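Local coordinates for globin protein (Ramazzottius varieornatus, PDB 5ZIQ), which binds a heme b whose hexacoordinated iron has two axial protein ligands, and may bind or carry oxygen as other globins do, though its physiological role is unknown, at residues A[61-66]-A[120-125]; A[48-53]-A[82-87]; A[54-59]-A[131-136]. All blocks are in the same frame, centred on the assembly; numbering follows the deposited sequence.

Contact 1 of 3, residues A[61-66]-A[120-125]; sequences KDLFPK and PGFQES. With HEM (protoporphyrin IX containing Fe), chain E; SO4 (sulfate ion), chain H.
Leu63 meets Pro120, Gly121 and Phe122 through its two methyl branches. CD2 lies 3.4 Å from the carbonyl O of Pro120 and also touches the CA of Gly121. CD1 turns to Phe122 and lies 4.1 Å from its CD1, approaching the ring obliquely. No direct hydrogen bond joins the segments. One water bridges them instead, donating to Leu63 O at 3.0 Å and to Pro120 O at 2.9 Å. Gly121 has positive phi (78°) and no side chain beside the Leu63 methyl.

The heme forms the next shell, with Phe122 on one side of the porphyrin and Phe64 on the other. Leu63 CD1 also reaches the heme methyl CMB at 3.8 Å. The edge of the Phe122 ring points at the face of pyrrole B, with CE1 3.5 Å from heme C3B. Its CG is anti to the backbone N (chi1 -163°), which carries the ring from the loop to the heme. Phe64 CZ approaches heme CHB to 3.2 Å. Heme methyl CMA sits over one face of that ring, near the rim, and propionate atom O2A lies at its edge, in plane. Phe64 lies in the CD corner and is consistent with the heme-packing Phe CD1 of globins.

Further out, Phe122 packs on the ring of His116, an axial ligand of the iron, and on Tyr126 edge-to-face. Phe64 packs against Phe67 and Ala84. The extended Lys61 chain lets NZ donate a hydrogen bond to O4 of a sulfate (2.7 Å), probably from the crystallisation liquor. Ala69 N is also hydrogen-bonded to the sulfate.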
loop_
_atom_site.group_PDB
_atom_site.type_symbol
_atom_site.label_atom_id
_atom_site.label_comp_id
_atom_site.label_asym_id
_atom_site.label_seq_id
_atom_site.Cartn_x
_atom_site.Cartn_y
_atom_site.Cartn_z
ATOM N N LYS A 61 13.632 -4.493 6.881
ATOM C CA LYS A 61 14.593 -4.706 5.798
ATOM C C LYS A 61 15.145 -6.148 5.796
ATOM O O LYS A 61 15.340 -6.720 4.734
ATOM C CB LYS A 61 15.724 -3.691 5.871
ATOM C CG LYS A 61 16.467 -3.497 4.559
ATOM C CD LYS A 61 17.694 -2.636 4.778
ATOM C CE LYS A 61 18.489 -2.496 3.500
ATOM N NZ LYS A 61 19.776 -1.789 3.765
ATOM N N ASP A 62 15.346 -6.719 6.988
ATOM C CA ASP A 62 15.801 -8.100 7.159
ATOM C C ASP A 62 14.874 -9.160 6.574
ATOM O O ASP A 62 15.316 -10.289 6.330
ATOM C CB ASP A 62 16.002 -8.424 8.647
ATOM C CG ASP A 62 17.123 -7.635 9.290
ATOM O OD1 ASP A 62 17.998 -7.110 8.575
ATOM O OD2 ASP A 62 17.134 -7.564 10.536
ATOM N N LEU A 63 13.598 -8.819 6.372
ATOM C CA LEU A 63 12.665 -9.750 5.711
ATOM C C LEU A 63 12.906 -9.815 4.204
ATOM O O LEU A 63 12.368 -10.689 3.529
ATOM C CB LEU A 63 11.192 -9.422 6.038
ATOM C CG LEU A 63 10.725 -9.362 7.500
ATOM C CD1 LEU A 63 9.202 -9.385 7.563
ATOM C CD2 LEU A 63 11.281 -10.502 8.329
ATOM N N PHE A 64 13.734 -8.900 3.694
ATOM C CA PHE A 64 14.114 -8.878 2.283
ATOM C C PHE A 64 15.634 -9.087 2.188
ATOM O O PHE A 64 16.399 -8.109 2.067
ATOM C CB PHE A 64 13.799 -7.539 1.633
ATOM C CG PHE A 64 12.348 -7.151 1.614
ATOM C CD1 PHE A 64 11.792 -6.426 2.672
ATOM C CD2 PHE A 64 11.545 -7.465 0.516
ATOM C CE1 PHE A 64 10.452 -6.010 2.629
ATOM C CE2 PHE A 64 10.210 -7.065 0.472
ATOM C CZ PHE A 64 9.668 -6.334 1.520
ATOM N N PRO A 65 16.097 -10.354 2.248
ATOM C CA PRO A 65 17.551 -10.610 2.275
ATOM C C PRO A 65 18.330 -10.047 1.066
ATOM O O PRO A 65 19.523 -9.745 1.194
ATOM C CB PRO A 65 17.644 -12.144 2.311
ATOM C CG PRO A 65 16.307 -12.614 2.773
ATOM C CD PRO A 65 15.327 -11.613 2.240
ATOM N N LYS A 66 17.655 -9.874 -0.072
ATOM C CA LYS A 66 18.277 -9.315 -1.287
ATOM C C LYS A 66 18.758 -7.861 -1.145
ATOM O O LYS A 66 19.533 -7.376 -1.989
ATOM C CB LYS A 66 17.333 -9.448 -2.491
ATOM C CG LYS A 66 17.174 -10.871 -3.006
ATOM C CD LYS A 66 16.046 -10.973 -4.024
ATOM C CE LYS A 66 15.615 -12.421 -4.241
ATOM N NZ LYS A 66 14.436 -12.558 -5.151
ATOM N N PRO A 120 9.330 -15.780 5.823
ATOM C CA PRO A 120 10.056 -15.933 7.089
ATOM C C PRO A 120 10.013 -14.665 7.915
ATOM O O PRO A 120 10.178 -13.575 7.365
ATOM C CB PRO A 120 11.492 -16.199 6.635
ATOM C CG PRO A 120 11.317 -16.895 5.331
ATOM C CD PRO A 120 10.186 -16.147 4.677
ATOM N N GLY A 121 9.748 -14.812 9.212
ATOM C CA GLY A 121 9.743 -13.673 10.126
ATOM C C GLY A 121 8.509 -12.788 10.078
ATOM O O GLY A 121 8.425 -11.835 10.834
ATOM N N PHE A 122 7.558 -13.094 9.196
ATOM C CA PHE A 122 6.387 -12.243 9.041
ATOM C C PHE A 122 5.365 -12.493 10.140
ATOM O O PHE A 122 5.114 -13.644 10.510
ATOM C CB PHE A 122 5.738 -12.424 7.672
ATOM C CG PHE A 122 4.799 -11.315 7.313
ATOM C CD1 PHE A 122 5.277 -10.126 6.744
ATOM C CD2 PHE A 122 3.446 -11.426 7.607
ATOM C CE1 PHE A 122 4.395 -9.090 6.453
ATOM C CE2 PHE A 122 2.574 -10.396 7.316
ATOM C CZ PHE A 122 3.052 -9.235 6.754
ATOM N N GLN A 123 4.804 -11.398 10.640
ATOM C CA GLN A 123 3.719 -11.394 11.624
ATOM C C GLN A 123 2.547 -10.627 11.042
ATOM O O GLN A 123 2.757 -9.614 10.378
ATOM C CB GLN A 123 4.141 -10.634 12.882
ATOM C CG GLN A 123 5.278 -11.184 13.720
ATOM C CD GLN A 123 5.534 -10.297 14.929
ATOM O OE1 GLN A 123 6.684 -9.985 15.250
ATOM N NE2 GLN A 123 4.454 -9.860 15.596
ATOM N N GLU A 124 1.318 -11.069 11.318
ATOM C CA GLU A 124 0.106 -10.352 10.865
ATOM C C GLU A 124 0.094 -8.855 11.248
ATOM O O GLU A 124 -0.448 -8.003 10.515
ATOM C CB GLU A 124 -1.137 -11.036 11.437
ATOM C CG GLU A 124 -2.454 -10.552 10.853
ATOM C CD GLU A 124 -3.654 -11.115 11.604
ATOM O OE1 GLU A 124 -3.482 -12.017 12.455
ATOM O OE2 GLU A 124 -4.782 -10.654 11.345
ATOM N N SER A 125 0.667 -8.536 12.402
ATOM C CA SER A 125 0.698 -7.168 12.868
ATOM C C SER A 125 1.535 -6.243 11.995
ATOM O O SER A 125 1.419 -5.022 12.112
ATOM C CB SER A 125 1.156 -7.110 14.331
ATOM O OG SER A 125 2.486 -7.591 14.452
HETATM C CHA HEM E . 5.502 -10.165 -0.890
HETATM C CHB HEM E . 7.285 -7.945 3.012
HETATM C CHC HEM E . 2.907 -5.811 3.573
HETATM C CHD HEM E . 2.093 -6.725 -1.118
HETATM C C1A HEM E . 6.332 -9.811 0.146
HETATM C C2A HEM E . 7.568 -10.436 0.448
HETATM C C3A HEM E . 8.075 -9.814 1.548
HETATM C C4A HEM E . 7.167 -8.798 1.931
HETATM C CMA HEM E . 9.384 -10.131 2.223
HETATM C CAA HEM E . 8.188 -11.580 -0.324
HETATM C CBA HEM E . 9.536 -11.175 -0.935
HETATM C CGA HEM E . 9.331 -10.170 -2.036
HETATM O O1A HEM E . 8.468 -10.376 -2.918
HETATM O O2A HEM E . 10.015 -9.128 -2.071
HETATM C C1B HEM E . 6.213 -7.205 3.543
HETATM C C2B HEM E . 6.245 -6.550 4.800
HETATM C C3B HEM E . 5.032 -5.948 4.985
HETATM C C4B HEM E . 4.228 -6.236 3.776
HETATM C CMB HEM E . 7.411 -6.546 5.761
HETATM C CAB HEM E . 4.594 -5.153 6.141
HETATM C CBB HEM E . 5.409 -4.231 6.650
HETATM C C1C HEM E . 2.324 -5.778 2.315
HETATM C C2C HEM E . 1.248 -4.985 1.909
HETATM C C3C HEM E . 1.038 -5.236 0.556
HETATM C C4C HEM E . 1.992 -6.194 0.142
HETATM C CMC HEM E . 0.469 -4.033 2.778
HETATM C CAC HEM E . 0.036 -4.644 -0.348
HETATM C CBC HEM E . -0.946 -3.881 0.088
HETATM C C1D HEM E . 2.946 -7.795 -1.380
HETATM C C2D HEM E . 2.858 -8.539 -2.648
HETATM C C3D HEM E . 3.804 -9.495 -2.587
HETATM C C4D HEM E . 4.463 -9.336 -1.277
HETATM C CMD HEM E . 1.889 -8.268 -3.779
HETATM C CAD HEM E . 4.117 -10.530 -3.651
HETATM C CBD HEM E . 3.473 -11.847 -3.238
HETATM C CGD HEM E . 3.743 -12.933 -4.250
HETATM O O1D HEM E . 4.149 -12.627 -5.391
HETATM O O2D HEM E . 3.557 -14.138 -3.949
HETATM N NA HEM E . 6.083 -8.837 1.081
HETATM N NB HEM E . 5.008 -7.001 3.009
HETATM N NC HEM E . 2.745 -6.508 1.237
HETATM N ND HEM E . 3.920 -8.304 -0.593
HETATM FE FE HEM E . 4.439 -7.695 1.140
HETATM S S SO4 H . 21.888 -3.813 6.525
HETATM O O1 SO4 H . 22.303 -2.493 7.045
HETATM O O2 SO4 H . 21.009 -4.473 7.512
HETATM O O3 SO4 H . 23.080 -4.657 6.301
HETATM O O4 SO4 H . 21.169 -3.636 5.250
HETATM O O HOH W 1 11.870 -13.147 5.087
#

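Contact 2 of 3, residues A[48-53]-A[82-87]; sequences EMLLKL and EEAALA. With HEM (protoporphyrin IX containing Fe), chain E.
Leu50 and Ala85 bring the two helical segments together, with their CA atoms 6.5 Å apart. The contact is small, buried and made by van der Waals packing alone. One methyl does the touching. Leu50 has CG beside its backbone N (chi1 -69°) and a chain that runs on extended (chi2 -177°). This places CD1 against the backbone of the other helix, 3.6 Å from Ala85 N and close to Ala84 C. The same methyl lies 3.8 Å from Ala84 CB and 4.5 Å from Ala85 CB. Both partners carry only a methyl group, and so the leucine can reach the main chain.

Ala84 CB faces Leu50 and also meets heme propionate atom O2A at 3.8 Å. One turn on, Ala87 CB rests 3.9 Å from ring atoms C2D and C3D of the heme. Leu53 reaches the heme from the other helix, with CD1 and CD2 each 3.7 Å from vinyl carbon CBB. Ala84 O accepts a hydrogen bond from ND1 of His88, an axial ligand of the iron. That bond would limit rotation of the imidazole. Leu50 also packs against His88, so it lies in the second shell of the iron.

Helices 42-56 and 79-97 correspond by position to the B and E helices of globins, consistent with the distal side of the pocket. His88 then probably takes the distal (E7) place. Phe81 on helix 79-97 also packs on Leu50. Met49 touches Ile89 of that helix and Leu134 of helix 127-142, while Leu53 meets Cys133. Helix 42-56 is thus packed between helices 79-97 and 127-142.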
loop_
_atom_site.group_PDB
_atom_site.type_symbol
_atom_site.label_atom_id
_atom_site.label_comp_id
_atom_site.label_asym_id
_atom_site.label_seq_id
_atom_site.Cartn_x
_atom_site.Cartn_y
_atom_site.Cartn_z
ATOM N N GLU A 48 9.477 4.719 -2.520
ATOM C CA GLU A 48 9.334 5.625 -1.372
ATOM C C GLU A 48 8.760 4.884 -0.165
ATOM O O GLU A 48 9.267 5.013 0.949
ATOM C CB GLU A 48 8.437 6.817 -1.728
ATOM C CG GLU A 48 9.074 7.871 -2.616
ATOM C CD GLU A 48 8.156 9.056 -2.864
ATOM O OE1 GLU A 48 8.650 10.110 -3.316
ATOM O OE2 GLU A 48 6.937 8.940 -2.609
ATOM N N MET A 49 7.732 4.073 -0.409
ATOM C CA MET A 49 7.070 3.322 0.674
ATOM C C MET A 49 8.018 2.393 1.380
ATOM O O MET A 49 8.052 2.391 2.625
ATOM C CB MET A 49 5.898 2.529 0.151
ATOM C CG MET A 49 4.804 3.431 -0.370
ATOM S SD MET A 49 3.532 2.499 -1.213
ATOM C CE MET A 49 3.025 1.566 0.222
ATOM N N LEU A 50 8.748 1.583 0.605
ATOM C CA LEU A 50 9.667 0.612 1.216
ATOM C C LEU A 50 10.812 1.281 1.951
ATOM O O LEU A 50 11.154 0.857 3.045
ATOM C CB LEU A 50 10.203 -0.413 0.214
ATOM C CG LEU A 50 9.183 -1.438 -0.324
ATOM C CD1 LEU A 50 9.894 -2.420 -1.240
ATOM C CD2 LEU A 50 8.410 -2.200 0.744
ATOM N N LEU A 51 11.384 2.335 1.369
ATOM C CA LEU A 51 12.433 3.091 2.055
ATOM C C LEU A 51 11.912 3.683 3.363
ATOM O O LEU A 51 12.631 3.654 4.373
ATOM C CB LEU A 51 13.061 4.159 1.150
ATOM C CG LEU A 51 13.778 3.591 -0.076
ATOM C CD1 LEU A 51 14.245 4.711 -0.984
ATOM C CD2 LEU A 51 14.916 2.613 0.262
ATOM N N LYS A 52 10.661 4.152 3.378
ATOM C CA LYS A 52 10.067 4.672 4.612
ATOM C C LYS A 52 9.870 3.547 5.633
ATOM O O LYS A 52 10.157 3.724 6.828
ATOM C CB LYS A 52 8.768 5.434 4.349
ATOM C CG LYS A 52 8.182 6.138 5.566
ATOM C CD LYS A 52 9.074 7.266 6.061
ATOM C CE LYS A 52 8.275 8.209 6.930
ATOM N NZ LYS A 52 9.129 9.288 7.488
ATOM N N LEU A 53 9.417 2.381 5.162
ATOM C CA LEU A 53 9.266 1.231 6.070
ATOM C C LEU A 53 10.563 0.919 6.803
ATOM O O LEU A 53 10.571 0.661 8.017
ATOM C CB LEU A 53 8.802 -0.004 5.300
ATOM C CG LEU A 53 8.539 -1.273 6.119
ATOM C CD1 LEU A 53 7.336 -1.143 7.054
ATOM C CD2 LEU A 53 8.356 -2.452 5.175
ATOM N N GLU A 82 13.265 -2.770 -7.314
ATOM C CA GLU A 82 12.210 -2.360 -8.257
ATOM C C GLU A 82 11.049 -3.372 -8.205
ATOM O O GLU A 82 9.883 -2.965 -8.120
ATOM C CB GLU A 82 12.755 -2.247 -9.692
ATOM C CG GLU A 82 13.727 -1.099 -9.972
ATOM C CD GLU A 82 14.692 -1.362 -11.148
ATOM O OE1 GLU A 82 14.532 -2.315 -11.942
ATOM O OE2 GLU A 82 15.671 -0.619 -11.276
ATOM N N GLU A 83 11.375 -4.680 -8.165
ATOM C CA GLU A 83 10.328 -5.716 -8.124
ATOM C C GLU A 83 9.538 -5.625 -6.826
ATOM O O GLU A 83 8.309 -5.678 -6.852
ATOM C CB GLU A 83 10.906 -7.124 -8.343
ATOM C CG GLU A 83 11.398 -7.315 -9.775
ATOM C CD GLU A 83 12.414 -8.439 -9.951
ATOM O OE1 GLU A 83 12.736 -8.745 -11.116
ATOM O OE2 GLU A 83 12.928 -8.997 -8.955
ATOM N N ALA A 84 10.243 -5.474 -5.698
ATOM C CA ALA A 84 9.578 -5.406 -4.396
ATOM C C ALA A 84 8.738 -4.135 -4.251
ATOM O O ALA A 84 7.630 -4.168 -3.712
ATOM C CB ALA A 84 10.602 -5.519 -3.270
ATOM N N ALA A 85 9.264 -3.034 -4.774
ATOM C CA ALA A 85 8.553 -1.763 -4.745
ATOM C C ALA A 85 7.236 -1.869 -5.514
ATOM O O ALA A 85 6.182 -1.433 -5.017
ATOM C CB ALA A 85 9.434 -0.658 -5.301
ATOM N N LEU A 86 7.291 -2.490 -6.703
ATOM C CA LEU A 86 6.077 -2.671 -7.489
ATOM C C LEU A 86 5.094 -3.607 -6.803
ATOM O O LEU A 86 3.897 -3.377 -6.865
ATOM C CB LEU A 86 6.402 -3.151 -8.899
ATOM C CG LEU A 86 7.009 -2.050 -9.762
ATOM C CD1 LEU A 86 7.614 -2.670 -11.015
ATOM C CD2 LEU A 86 5.942 -1.015 -10.121
ATOM N N ALA A 87 5.607 -4.644 -6.120
ATOM C CA ALA A 87 4.721 -5.572 -5.402
ATOM C C ALA A 87 3.975 -4.877 -4.272
ATOM O O ALA A 87 2.819 -5.205 -4.004
ATOM C CB ALA A 87 5.508 -6.767 -4.861
HETATM C CHA HEM E . 5.502 -10.165 -0.890
HETATM C CHB HEM E . 7.285 -7.945 3.012
HETATM C CHC HEM E . 2.907 -5.811 3.573
HETATM C CHD HEM E . 2.093 -6.725 -1.118
HETATM C C1A HEM E . 6.332 -9.811 0.146
HETATM C C2A HEM E . 7.568 -10.436 0.448
HETATM C C3A HEM E . 8.075 -9.814 1.548
HETATM C C4A HEM E . 7.167 -8.798 1.931
HETATM C CMA HEM E . 9.384 -10.131 2.223
HETATM C CAA HEM E . 8.188 -11.580 -0.324
HETATM C CBA HEM E . 9.536 -11.175 -0.935
HETATM C CGA HEM E . 9.331 -10.170 -2.036
HETATM O O1A HEM E . 8.468 -10.376 -2.918
HETATM O O2A HEM E . 10.015 -9.128 -2.071
HETATM C C1B HEM E . 6.213 -7.205 3.543
HETATM C C2B HEM E . 6.245 -6.550 4.800
HETATM C C3B HEM E . 5.032 -5.948 4.985
HETATM C C4B HEM E . 4.228 -6.236 3.776
HETATM C CMB HEM E . 7.411 -6.546 5.761
HETATM C CAB HEM E . 4.594 -5.153 6.141
HETATM C CBB HEM E . 5.409 -4.231 6.650
HETATM C C1C HEM E . 2.324 -5.778 2.315
HETATM C C2C HEM E . 1.248 -4.985 1.909
HETATM C C3C HEM E . 1.038 -5.236 0.556
HETATM C C4C HEM E . 1.992 -6.194 0.142
HETATM C CMC HEM E . 0.469 -4.033 2.778
HETATM C CAC HEM E . 0.036 -4.644 -0.348
HETATM C CBC HEM E . -0.946 -3.881 0.088
HETATM C C1D HEM E . 2.946 -7.795 -1.380
HETATM C C2D HEM E . 2.858 -8.539 -2.648
HETATM C C3D HEM E . 3.804 -9.495 -2.587
HETATM C C4D HEM E . 4.463 -9.336 -1.277
HETATM C CMD HEM E . 1.889 -8.268 -3.779
HETATM C CAD HEM E . 4.117 -10.530 -3.651
HETATM C CBD HEM E . 3.473 -11.847 -3.238
HETATM C CGD HEM E . 3.743 -12.933 -4.250
HETATM O O1D HEM E . 4.149 -12.627 -5.391
HETATM O O2D HEM E . 3.557 -14.138 -3.949
HETATM N NA HEM E . 6.083 -8.837 1.081
HETATM N NB HEM E . 5.008 -7.001 3.009
HETATM N NC HEM E . 2.745 -6.508 1.237
HETATM N ND HEM E . 3.920 -8.304 -0.593
HETATM FE FE HEM E . 4.439 -7.695 1.140
#

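Contact 3 of 3, residues A[54-59]-A[131-136]; sequences FIEHPD and EKCLVF
Glu56 OE1 is the polar atom at the centre of this contact, but no hydrogen bond crosses the segments. It lies along the aliphatic part of Lys132, 3.6 Å from CB and 3.8 Å from CE. It is also 4.3 Å from Cys133 SG. The glutamate chain is extended beyond CG, which carries the carboxylate across to helix 127-142. The lysine chain bends at chi3 (96°) and curls past the carboxylate. Its NZ remains 4.7 Å from Glu56 OE1, beyond salt-bridge distance. If Glu56 is ionised, a weak attraction across this gap is possible.

Cys133 is buried, whereas Lys132 is exposed at the surface. The carboxylate thus lies between an exposed lysine and a buried cysteine. Helix 42-56 ends here, and His57 is the first residue to leave helical angles. On the neighbouring turn, Phe136 forms a cation-pi contact with Lys52. On helix 127-142, Glu131 OE2 is hydrogen-bonded to Thr162 OG1 of helix 148-170.

The arrangement joins the C-terminal end of helix 42-56 to helix 127-142. This is consistent with the B/G helix packing of globins.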
loop_
_atom_site.group_PDB
_atom_site.type_symbol
_atom_site.label_atom_id
_atom_site.label_comp_id
_atom_site.label_asym_id
_atom_site.label_seq_id
_atom_site.Cartn_x
_atom_site.Cartn_y
_atom_site.Cartn_z
ATOM N N PHE A 54 11.663 0.968 6.056
ATOM C CA PHE A 54 12.961 0.601 6.595
ATOM C C PHE A 54 13.464 1.649 7.589
ATOM O O PHE A 54 14.240 1.306 8.477
ATOM C CB PHE A 54 13.993 0.351 5.486
ATOM C CG PHE A 54 13.611 -0.728 4.497
ATOM C CD1 PHE A 54 12.696 -1.744 4.811
ATOM C CD2 PHE A 54 14.195 -0.734 3.224
ATOM C CE1 PHE A 54 12.366 -2.723 3.870
ATOM C CE2 PHE A 54 13.890 -1.718 2.298
ATOM C CZ PHE A 54 12.964 -2.712 2.613
ATOM N N ILE A 55 13.009 2.902 7.448
ATOM C CA ILE A 55 13.334 3.984 8.403
ATOM C C ILE A 55 12.555 3.756 9.696
ATOM O O ILE A 55 13.124 3.784 10.791
ATOM C CB ILE A 55 13.029 5.403 7.836
ATOM C CG1 ILE A 55 14.015 5.781 6.724
ATOM C CG2 ILE A 55 13.091 6.474 8.931
ATOM C CD1 ILE A 55 13.480 6.834 5.768
ATOM N N GLU A 56 11.259 3.507 9.563
ATOM C CA GLU A 56 10.384 3.372 10.723
ATOM C C GLU A 56 10.633 2.082 11.490
ATOM O O GLU A 56 10.492 2.045 12.719
ATOM C CB GLU A 56 8.932 3.501 10.290
ATOM C CG GLU A 56 8.703 4.826 9.570
ATOM C CD GLU A 56 7.268 5.293 9.561
ATOM O OE1 GLU A 56 6.343 4.455 9.577
ATOM O OE2 GLU A 56 7.067 6.519 9.514
ATOM N N HIS A 57 11.021 1.042 10.762
ATOM C CA HIS A 57 11.207 -0.288 11.329
ATOM C C HIS A 57 12.375 -0.969 10.615
ATOM O O HIS A 57 12.152 -1.779 9.718
ATOM C CB HIS A 57 9.916 -1.111 11.207
ATOM C CG HIS A 57 8.773 -0.570 12.012
ATOM N ND1 HIS A 57 8.656 -0.772 13.374
ATOM C CD2 HIS A 57 7.703 0.182 11.649
ATOM C CE1 HIS A 57 7.561 -0.174 13.811
ATOM N NE2 HIS A 57 6.964 0.407 12.784
ATOM N N PRO A 58 13.632 -0.644 11.008
ATOM C CA PRO A 58 14.811 -1.222 10.330
ATOM C C PRO A 58 14.833 -2.752 10.216
ATOM O O PRO A 58 15.325 -3.269 9.216
ATOM C CB PRO A 58 15.984 -0.697 11.169
ATOM C CG PRO A 58 15.483 0.620 11.655
ATOM C CD PRO A 58 14.042 0.359 12.012
ATOM N N ASP A 59 14.267 -3.470 11.193
ATOM C CA ASP A 59 14.206 -4.942 11.124
ATOM C C ASP A 59 13.340 -5.488 9.971
ATOM O O ASP A 59 13.467 -6.664 9.604
ATOM C CB ASP A 59 13.806 -5.561 12.486
ATOM C CG ASP A 59 12.365 -5.236 12.919
ATOM O OD1 ASP A 59 11.721 -4.294 12.402
ATOM O OD2 ASP A 59 11.870 -5.943 13.820
ATOM N N GLU A 131 0.725 0.920 6.161
ATOM C CA GLU A 131 -0.225 2.060 6.093
ATOM C C GLU A 131 0.436 3.421 6.212
ATOM O O GLU A 131 0.205 4.278 5.376
ATOM C CB GLU A 131 -1.320 1.971 7.170
ATOM C CG GLU A 131 -2.145 0.712 7.114
ATOM C CD GLU A 131 -3.297 0.739 8.092
ATOM O OE1 GLU A 131 -3.547 1.759 8.779
ATOM O OE2 GLU A 131 -3.959 -0.283 8.181
ATOM N N LYS A 132 1.257 3.608 7.254
ATOM C CA LYS A 132 1.977 4.866 7.474
ATOM C C LYS A 132 2.888 5.163 6.299
ATOM O O LYS A 132 3.084 6.308 5.961
ATOM C CB LYS A 132 2.821 4.829 8.768
ATOM C CG LYS A 132 2.087 5.253 10.041
ATOM C CD LYS A 132 2.853 4.885 11.312
ATOM C CE LYS A 132 3.697 6.039 11.837
ATOM N NZ LYS A 132 3.868 5.975 13.299
ATOM N N CYS A 133 3.442 4.119 5.692
ATOM C CA CYS A 133 4.351 4.278 4.547
ATOM C C CYS A 133 3.621 4.745 3.304
ATOM O O CYS A 133 4.108 5.634 2.605
ATOM C CB CYS A 133 5.117 2.992 4.275
ATOM S SG CYS A 133 6.108 2.507 5.695
ATOM N N LEU A 134 2.447 4.160 3.040
ATOM C CA LEU A 134 1.596 4.644 1.959
ATOM C C LEU A 134 1.142 6.070 2.221
ATOM O O LEU A 134 1.212 6.902 1.326
ATOM C CB LEU A 134 0.390 3.722 1.730
ATOM C CG LEU A 134 -0.554 4.181 0.614
ATOM C CD1 LEU A 134 0.135 4.378 -0.740
ATOM C CD2 LEU A 134 -1.685 3.162 0.503
ATOM N N VAL A 135 0.702 6.355 3.448
ATOM C CA VAL A 135 0.349 7.742 3.814
ATOM C C VAL A 135 1.512 8.716 3.560
ATOM O O VAL A 135 1.316 9.791 2.988
ATOM C CB VAL A 135 -0.164 7.816 5.269
ATOM C CG1 VAL A 135 -0.228 9.250 5.775
ATOM C CG2 VAL A 135 -1.522 7.138 5.361
ATOM N N PHE A 136 2.715 8.326 3.966
ATOM C CA PHE A 136 3.909 9.139 3.707
ATOM C C PHE A 136 4.080 9.435 2.223
ATOM O O PHE A 136 4.332 10.577 1.838
ATOM C CB PHE A 136 5.171 8.484 4.263
ATOM C CG PHE A 136 6.423 9.253 3.958
ATOM C CD1 PHE A 136 6.692 10.462 4.605
ATOM C CD2 PHE A 136 7.321 8.787 3.000
ATOM C CE1 PHE A 136 7.848 11.170 4.321
ATOM C CE2 PHE A 136 8.484 9.497 2.706
ATOM C CZ PHE A 136 8.736 10.694 3.362
#

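How the contacts relate
Contacts 2 and 3 share helix 42-56 and have centres 10 Å apart. They meet where Cys133 SG lies 3.4 Å from Leu53 N. The centre of contact 1 is 13 Å from the centres of the other two. It touches contact 2 through Phe64 CE2 and Ala84 CB, 4.1 Å apart, and contact 3 through Lys61 CA and Phe54 CE1, 3.6 Å apart. Contacts 1 and 2 both reach the heme. Contact 1 adjoins the axial ligand His116, and contact 2 adjoins the other, His88. Contact 3 stands back from the pocket, with the Cys133 side chain about 7 Å from the heme.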